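Side-chain contacts in beta-lactamase-like protein (Koribacter versatilis, PDB 6B9V), which is a diphosphatase of the PhnP family that cleaves reactive FAD photoproducts, probably at the two-manganese site of its metallo-beta-lactamase fold: residues M43-G48 with G255-F260; H143-I146 with A151-I154; N214-A219 with A247-A252. All coordinates share one frame; numbering follows the deposited sequence.

Contact 1. Residues M43-G48 with G255-F260; sequences MVQYDG and GLKLEF
The ammonium group of K257 is the polar hub here. It is tied to Q45 through a single water, which accepts from K257 NZ at 2.8 Å and donates to Q45 OE1 at 2.7 Å. Directly, K257 NZ and Q45 OE1 stay 4.3 Å apart, so the water does the joining. T8, on the strand that runs between the two segments, takes a direct hydrogen bond from the same nitrogen, and E66 adds a long, weak ion pair. The lysine reaches along an extended chain and then bends at its last bond (chi4 -75°), which turns NZ in toward M43 and Q45. M43 comes across the lysine at a slant: its chain runs straight beyond CG and ends with CE 4.1 Å from K257 NZ, an apolar neighbour of the charged group.

On the other face of the sheet the meeting is purely apolar. V44 CG1 comes to the rim of the F260 ring, close to the ring plane, 3.8 Å from CZ, and the two side chains cross at roughly a right angle. F260 has CG set between its backbone N and carbonyl carbon (chi1 68°), an orientation that carries the ring across A5 of strand 2-9 to the valine. I195 of the second sheet also touches this phenylalanine, so the ring lies in the interior between the sheets.

The backbones themselves are too far apart to bond, with axes 9.4 Å apart at their nearest. Strand 2-9 fills the gap, antiparallel to both neighbours, which leaves strands 43-46 and 257-260 running in the same general sense but twisted by 46°. The contact spans three neighbouring strands, 41-46, 2-9 and 257-263, in one of the two mixed sheets of the metallo-beta-lactamase αβ/βα sandwich.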
loop_
_atom_site.group_PDB
_atom_site.type_symbol
_atom_site.label_atom_id
_atom_site.label_comp_id
_atom_site.label_asym_id
_atom_site.label_seq_id
_atom_site.Cartn_x
_atom_site.Cartn_y
_atom_site.Cartn_z
ATOM N N MET A 43 3.447 -16.271 3.256
ATOM C CA MET A 43 4.501 -16.473 4.242
ATOM C C MET A 43 4.594 -17.936 4.646
ATOM O O MET A 43 3.633 -18.691 4.530
ATOM C CB MET A 43 4.273 -15.593 5.474
ATOM C CG MET A 43 2.960 -15.837 6.169
ATOM S SD MET A 43 2.919 -14.920 7.737
ATOM C CE MET A 43 1.491 -15.625 8.551
ATOM N N VAL A 44 5.775 -18.319 5.117
ATOM C CA VAL A 44 6.078 -19.681 5.499
ATOM C C VAL A 44 6.605 -19.672 6.919
ATOM O O VAL A 44 7.570 -18.972 7.215
ATOM C CB VAL A 44 7.132 -20.318 4.562
ATOM C CG1 VAL A 44 7.392 -21.760 4.957
ATOM C CG2 VAL A 44 6.697 -20.217 3.094
ATOM N N GLN A 45 5.977 -20.440 7.798
ATOM C CA GLN A 45 6.381 -20.479 9.198
ATOM C C GLN A 45 6.890 -21.853 9.578
ATOM O O GLN A 45 6.265 -22.867 9.255
ATOM C CB GLN A 45 5.219 -20.084 10.110
ATOM C CG GLN A 45 4.909 -18.622 10.044
ATOM C CD GLN A 45 3.586 -18.285 10.671
ATOM O OE1 GLN A 45 2.557 -18.819 10.278
ATOM N NE2 GLN A 45 3.607 -17.406 11.669
ATOM N N TYR A 46 8.031 -21.882 10.257
ATOM C CA TYR A 46 8.609 -23.157 10.685
ATOM C C TYR A 46 9.655 -22.920 11.746
ATOM O O TYR A 46 10.442 -21.982 11.634
ATOM C CB TYR A 46 9.233 -23.910 9.504
ATOM C CG TYR A 46 10.317 -23.139 8.786
ATOM C CD1 TYR A 46 11.652 -23.281 9.139
ATOM C CD2 TYR A 46 9.999 -22.263 7.750
ATOM C CE1 TYR A 46 12.643 -22.576 8.483
ATOM C CE2 TYR A 46 10.984 -21.551 7.085
ATOM C CZ TYR A 46 12.306 -21.714 7.462
ATOM O OH TYR A 46 13.288 -21.018 6.801
ATOM N N ASP A 47 9.644 -23.762 12.773
ATOM C CA ASP A 47 10.650 -23.742 13.836
ATOM C C ASP A 47 10.774 -22.361 14.464
ATOM O O ASP A 47 11.874 -21.923 14.800
ATOM C CB ASP A 47 12.002 -24.207 13.285
ATOM C CG ASP A 47 12.977 -24.629 14.378
ATOM O OD1 ASP A 47 12.525 -25.154 15.417
ATOM O OD2 ASP A 47 14.199 -24.440 14.194
ATOM N N GLY A 48 9.647 -21.665 14.607
ATOM C CA GLY A 48 9.644 -20.353 15.244
ATOM C C GLY A 48 10.102 -19.221 14.340
ATOM O O GLY A 48 10.257 -18.086 14.780
ATOM N N GLY A 255 -5.949 -15.595 3.232
ATOM C CA GLY A 255 -6.124 -16.168 4.554
ATOM C C GLY A 255 -6.003 -17.685 4.591
ATOM O O GLY A 255 -5.933 -18.285 5.661
ATOM N N LEU A 256 -5.964 -18.310 3.421
ATOM C CA LEU A 256 -5.779 -19.760 3.344
ATOM C C LEU A 256 -4.505 -20.213 4.057
ATOM O O LEU A 256 -3.424 -19.690 3.795
ATOM C CB LEU A 256 -5.726 -20.205 1.884
ATOM C CG LEU A 256 -5.448 -21.687 1.599
ATOM C CD1 LEU A 256 -6.515 -22.569 2.213
ATOM C CD2 LEU A 256 -5.381 -21.882 0.076
ATOM N N LYS A 257 -4.631 -21.184 4.954
ATOM C CA LYS A 257 -3.469 -21.742 5.631
ATOM C C LYS A 257 -3.330 -23.222 5.287
ATOM O O LYS A 257 -4.306 -23.958 5.303
ATOM C CB LYS A 257 -3.575 -21.548 7.158
ATOM C CG LYS A 257 -3.408 -20.101 7.584
ATOM C CD LYS A 257 -3.407 -19.955 9.105
ATOM C CE LYS A 257 -3.064 -18.536 9.516
ATOM N NZ LYS A 257 -1.607 -18.206 9.362
ATOM N N LEU A 258 -2.106 -23.645 4.994
ATOM C CA LEU A 258 -1.830 -24.998 4.538
ATOM C C LEU A 258 -0.645 -25.586 5.272
ATOM O O LEU A 258 0.377 -24.923 5.422
ATOM C CB LEU A 258 -1.544 -24.998 3.044
ATOM C CG LEU A 258 -2.662 -24.500 2.129
ATOM C CD1 LEU A 258 -2.106 -24.236 0.719
ATOM C CD2 LEU A 258 -3.795 -25.520 2.105
ATOM N N GLU A 259 -0.770 -26.835 5.703
ATOM C CA GLU A 259 0.307 -27.497 6.428
ATOM C C GLU A 259 1.114 -28.341 5.462
ATOM O O GLU A 259 0.557 -28.943 4.551
ATOM C CB GLU A 259 -0.249 -28.365 7.565
ATOM C CG GLU A 259 0.820 -28.846 8.534
ATOM C CD GLU A 259 0.261 -29.699 9.656
ATOM O OE1 GLU A 259 -0.902 -29.471 10.056
ATOM O OE2 GLU A 259 0.990 -30.589 10.142
ATOM N N PHE A 260 2.430 -28.371 5.639
ATOM C CA PHE A 260 3.273 -29.215 4.792
ATOM C C PHE A 260 4.545 -29.594 5.542
ATOM O O PHE A 260 4.701 -29.245 6.706
ATOM C CB PHE A 260 3.594 -28.526 3.464
ATOM C CG PHE A 260 4.490 -27.333 3.585
ATOM C CD1 PHE A 260 5.825 -27.416 3.215
ATOM C CD2 PHE A 260 3.997 -26.123 4.059
ATOM C CE1 PHE A 260 6.658 -26.318 3.327
ATOM C CE2 PHE A 260 4.819 -25.014 4.163
ATOM C CZ PHE A 260 6.149 -25.108 3.792
HETATM O O HOH W 1 0.073 -19.358 11.221
#

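Contact 2. Residues H143-I146 with A151-I154; sequences HEAI and AKFI
I146 and F153 form a hydrogen-bonded antiparallel pair in a tight beta hairpin, at the edge of the second mixed sheet of the metallo-beta-lactamase fold. I146 CB lies 4.0 Å from F153 CB, both on the same face of the sheet, and 3.6 Å from F153 O. One step on, CG1 sits beside the backbone N (chi1 -49°) and is therefore still against that oxygen, again at 3.6 Å from F153 O. CD1, the tip of that branch, and CG2, the other branch, both turn away from strand 151-154, and the isoleucine packs on V141.

Two nearly straight backbone bonds hold the pair. I146 N donates to F153 O at 2.8 Å (174°), and F153 N returns the bond to I146 O at 2.9 Å (178°). In both, the donor is tilted out of the acceptor's carbonyl plane, more so at F153 O. Each oxygen also has a CA-H contact: A145 CA lies by F153 O, while K152 CA comes up to I146 O at 3.6 Å. I146 O lies near the plane of the F153 ring, at its edge. The ring itself heads away from I146, stacks on F170 of the next strand and touches Y46 of the other sheet, which makes it part of the filling between the sheets.

The opposite face, that of K152 and I154, is more open to solvent, since K152 is exposed and I154 partly so. A145 is the small residue there, where the loop turns into the strand, and its methyl is touched by two longer neighbours. I154 CG1 approaches A145 CB to 4.3 Å, and the lysine chain, before bending back at its outer bonds, brings its CD to 4.1 Å from A145 CB.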
loop_
_atom_site.group_PDB
_atom_site.type_symbol
_atom_site.label_atom_id
_atom_site.label_comp_id
_atom_site.label_asym_id
_atom_site.label_seq_id
_atom_site.Cartn_x
_atom_site.Cartn_y
_atom_site.Cartn_z
ATOM N N HIS A 143 21.047 -19.413 -8.884
ATOM C CA HIS A 143 20.329 -20.672 -9.022
ATOM C C HIS A 143 20.566 -21.624 -7.849
ATOM O O HIS A 143 19.808 -22.573 -7.651
ATOM C CB HIS A 143 20.701 -21.339 -10.347
ATOM C CG HIS A 143 20.005 -20.741 -11.532
ATOM N ND1 HIS A 143 19.863 -19.381 -11.705
ATOM C CD2 HIS A 143 19.401 -21.318 -12.599
ATOM C CE1 HIS A 143 19.211 -19.145 -12.830
ATOM N NE2 HIS A 143 18.919 -20.304 -13.391
ATOM N N GLU A 144 21.599 -21.362 -7.060
ATOM C CA GLU A 144 21.869 -22.185 -5.883
ATOM C C GLU A 144 20.791 -21.991 -4.816
ATOM O O GLU A 144 20.150 -20.943 -4.759
ATOM C CB GLU A 144 23.249 -21.856 -5.309
ATOM C CG GLU A 144 24.375 -21.888 -6.334
ATOM C CD GLU A 144 25.128 -23.199 -6.311
ATOM O OE1 GLU A 144 24.652 -24.138 -5.636
ATOM O OE2 GLU A 144 26.189 -23.296 -6.965
ATOM N N ALA A 145 20.597 -22.999 -3.969
ATOM C CA ALA A 145 19.583 -22.932 -2.911
ATOM C C ALA A 145 19.899 -21.882 -1.842
ATOM O O ALA A 145 21.055 -21.633 -1.504
ATOM C CB ALA A 145 19.413 -24.303 -2.255
ATOM N N ILE A 146 18.843 -21.269 -1.326
ATOM C CA ILE A 146 18.916 -20.297 -0.251
ATOM C C ILE A 146 18.783 -21.011 1.080
ATOM O O ILE A 146 17.731 -21.574 1.374
ATOM C CB ILE A 146 17.794 -19.239 -0.357
ATOM C CG1 ILE A 146 17.711 -18.663 -1.772
ATOM C CG2 ILE A 146 17.992 -18.144 0.677
ATOM C CD1 ILE A 146 19.026 -18.101 -2.279
ATOM N N ALA A 151 16.431 -24.614 6.532
ATOM C CA ALA A 151 15.640 -25.070 5.391
ATOM C C ALA A 151 16.271 -24.613 4.082
ATOM O O ALA A 151 16.976 -23.610 4.050
ATOM C CB ALA A 151 14.221 -24.570 5.498
ATOM N N LYS A 152 16.034 -25.350 3.004
ATOM C CA LYS A 152 16.519 -24.908 1.700
ATOM C C LYS A 152 15.377 -24.391 0.833
ATOM O O LYS A 152 14.385 -25.083 0.614
ATOM C CB LYS A 152 17.270 -26.033 0.990
ATOM C CG LYS A 152 18.572 -26.403 1.678
ATOM C CD LYS A 152 19.551 -27.090 0.738
ATOM C CE LYS A 152 18.968 -28.375 0.177
ATOM N NZ LYS A 152 18.747 -29.392 1.244
ATOM N N PHE A 153 15.519 -23.152 0.368
ATOM C CA PHE A 153 14.606 -22.563 -0.602
ATOM C C PHE A 153 15.271 -22.582 -1.974
ATOM O O PHE A 153 16.238 -21.869 -2.215
ATOM C CB PHE A 153 14.233 -21.131 -0.203
ATOM C CG PHE A 153 13.190 -21.051 0.872
ATOM C CD1 PHE A 153 13.471 -21.454 2.165
ATOM C CD2 PHE A 153 11.929 -20.543 0.592
ATOM C CE1 PHE A 153 12.498 -21.369 3.161
ATOM C CE2 PHE A 153 10.955 -20.463 1.579
ATOM C CZ PHE A 153 11.244 -20.878 2.865
ATOM N N ILE A 154 14.758 -23.410 -2.868
ATOM C CA ILE A 154 15.377 -23.622 -4.173
ATOM C C ILE A 154 14.745 -22.682 -5.190
ATOM O O ILE A 154 13.541 -22.730 -5.391
ATOM C CB ILE A 154 15.202 -25.085 -4.634
ATOM C CG1 ILE A 154 15.629 -26.040 -3.513
ATOM C CG2 ILE A 154 15.991 -25.347 -5.910
ATOM C CD1 ILE A 154 15.085 -27.435 -3.669
#

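Contact 3. Residues N214-A219 with A247-A252; sequences NSVSIA and AGIQLA
This is helix-on-sheet packing, entirely apolar, in which I249 of the edge strand 249-251 reaches across to A219 and V216 on helix 212-222. The helix belongs to an outer layer of the metallo-beta-lactamase αβ/βα sandwich: it joins strand 195-199 to strand 226-230, a beta-alpha-beta unit, and 249-251 adds one more parallel strand beside the latter.

I249 does the reaching. Its CB points at the helix, CG1 stands beside the backbone N, and the extended second torsion (chi2 177°) pushes CD1 out as the one atom that meets both helix residues. V216 CG1 is the looser partner, 4.4 Å from I249 CD1. A219 and V216 are about one helical turn apart, so the methyl end of the isoleucine arrives at a small patch of the helix surface. F229 of strand 226-230 touches both V216 and I249, so the three side chains pack together.

The main chain next to this contact has a side-chain partner of its own: Q250 NE2 donates to I249 O at 2.7 Å, in the plane of its own amide, and also to N242 O. The tightest apolar touch is A219 CB on I249 CD1, at 3.7 Å.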
loop_
_atom_site.group_PDB
_atom_site.type_symbol
_atom_site.label_atom_id
_atom_site.label_comp_id
_atom_site.label_asym_id
_atom_site.label_seq_id
_atom_site.Cartn_x
_atom_site.Cartn_y
_atom_site.Cartn_z
ATOM N N ASN A 214 -4.458 -23.136 -19.110
ATOM C CA ASN A 214 -3.041 -23.462 -19.212
ATOM C C ASN A 214 -2.480 -23.978 -17.895
ATOM O O ASN A 214 -1.703 -24.942 -17.853
ATOM C CB ASN A 214 -2.237 -22.245 -19.671
ATOM C CG ASN A 214 -0.807 -22.607 -20.029
ATOM O OD1 ASN A 214 -0.579 -23.451 -20.890
ATOM N ND2 ASN A 214 0.159 -21.985 -19.361
ATOM N N SER A 215 -2.899 -23.340 -16.809
ATOM C CA SER A 215 -2.385 -23.693 -15.496
ATOM C C SER A 215 -2.998 -24.995 -15.012
ATOM O O SER A 215 -2.357 -25.745 -14.285
ATOM C CB SER A 215 -2.632 -22.552 -14.513
ATOM O OG SER A 215 -1.719 -21.503 -14.814
ATOM N N VAL A 216 -4.222 -25.285 -15.438
ATOM C CA VAL A 216 -4.768 -26.625 -15.217
ATOM C C VAL A 216 -3.936 -27.698 -15.952
ATOM O O VAL A 216 -3.644 -28.760 -15.382
ATOM C CB VAL A 216 -6.245 -26.714 -15.646
ATOM C CG1 VAL A 216 -6.686 -28.168 -15.750
ATOM C CG2 VAL A 216 -7.141 -25.943 -14.654
ATOM N N SER A 217 -3.547 -27.438 -17.204
ATOM C CA SER A 217 -2.688 -28.393 -17.927
ATOM C C SER A 217 -1.340 -28.647 -17.243
ATOM O O SER A 217 -0.874 -29.805 -17.128
ATOM C CB SER A 217 -2.433 -27.913 -19.352
ATOM O OG SER A 217 -3.590 -28.096 -20.128
ATOM N N ILE A 218 -0.710 -27.555 -16.815
ATOM C CA ILE A 218 0.531 -27.648 -16.051
ATOM C C ILE A 218 0.306 -28.446 -14.766
ATOM O O ILE A 218 1.089 -29.348 -14.431
ATOM C CB ILE A 218 1.082 -26.234 -15.729
ATOM C CG1 ILE A 218 1.554 -25.558 -17.025
ATOM C CG2 ILE A 218 2.201 -26.295 -14.680
ATOM C CD1 ILE A 218 1.817 -24.045 -16.891
ATOM N N ALA A 219 -0.778 -28.132 -14.059
ATOM C CA ALA A 219 -1.116 -28.815 -12.808
ATOM C C ALA A 219 -1.267 -30.323 -13.019
ATOM O O ALA A 219 -0.840 -31.134 -12.187
ATOM C CB ALA A 219 -2.402 -28.231 -12.201
ATOM N N ALA A 247 -10.684 -32.236 -9.300
ATOM C CA ALA A 247 -10.278 -32.561 -7.937
ATOM C C ALA A 247 -8.792 -32.280 -7.750
ATOM O O ALA A 247 -7.985 -32.555 -8.632
ATOM C CB ALA A 247 -10.590 -34.022 -7.608
ATOM N N GLY A 248 -8.443 -31.697 -6.615
ATOM C CA GLY A 248 -7.049 -31.416 -6.323
ATOM C C GLY A 248 -6.531 -30.092 -6.857
ATOM O O GLY A 248 -5.354 -29.772 -6.672
ATOM N N ILE A 249 -7.401 -29.333 -7.522
ATOM C CA ILE A 249 -7.035 -28.048 -8.109
ATOM C C ILE A 249 -8.053 -26.986 -7.696
ATOM O O ILE A 249 -9.250 -27.169 -7.897
ATOM C CB ILE A 249 -6.965 -28.143 -9.663
ATOM C CG1 ILE A 249 -5.978 -29.232 -10.089
ATOM C CG2 ILE A 249 -6.576 -26.821 -10.273
ATOM C CD1 ILE A 249 -5.897 -29.451 -11.610
ATOM N N GLN A 250 -7.603 -25.893 -7.086
ATOM C CA GLN A 250 -8.548 -24.860 -6.645
ATOM C C GLN A 250 -7.925 -23.477 -6.743
ATOM O O GLN A 250 -6.702 -23.350 -6.673
ATOM C CB GLN A 250 -8.988 -25.105 -5.192
ATOM C CG GLN A 250 -9.796 -26.363 -4.919
ATOM C CD GLN A 250 -11.251 -26.249 -5.350
ATOM O OE1 GLN A 250 -12.119 -25.900 -4.546
ATOM N NE2 GLN A 250 -11.527 -26.565 -6.617
ATOM N N LEU A 251 -8.749 -22.431 -6.872
ATOM C CA LEU A 251 -8.242 -21.081 -6.642
ATOM C C LEU A 251 -7.908 -20.925 -5.164
ATOM O O LEU A 251 -8.694 -21.346 -4.299
ATOM C CB LEU A 251 -9.270 -20.004 -7.046
ATOM C CG LEU A 251 -9.853 -20.052 -8.467
ATOM C CD1 LEU A 251 -10.814 -18.881 -8.667
ATOM C CD2 LEU A 251 -8.751 -20.001 -9.507
ATOM N N ALA A 252 -6.757 -20.327 -4.865
ATOM C CA ALA A 252 -6.471 -19.911 -3.481
ATOM C C ALA A 252 -7.412 -18.795 -3.018
ATOM O O ALA A 252 -8.159 -18.222 -3.820
ATOM C CB ALA A 252 -5.026 -19.457 -3.343
#

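The three contacts sample both sheets of the sandwich. Contact 1 lies in the sheet containing strand 2-9, whereas contacts 2 and 3 belong to opposite edges of the other sheet, with nearest atoms about 15 Å apart. Contacts 1 and 2 meet where Y46 OH packs 3.7 Å from F153 CE1, one tie between the sheets. Chemistry follows position: contact 2 is a partly buried hairpin edge held by main-chain bonds, contact 3 a buried helix-to-strand touch of methyls alone, and contact 1 is largely buried but split, apolar inside and water-bridged at its lysine. Strands 249-251 and 257-263 follow one another, so the chain passes directly from contact 3 to contact 1.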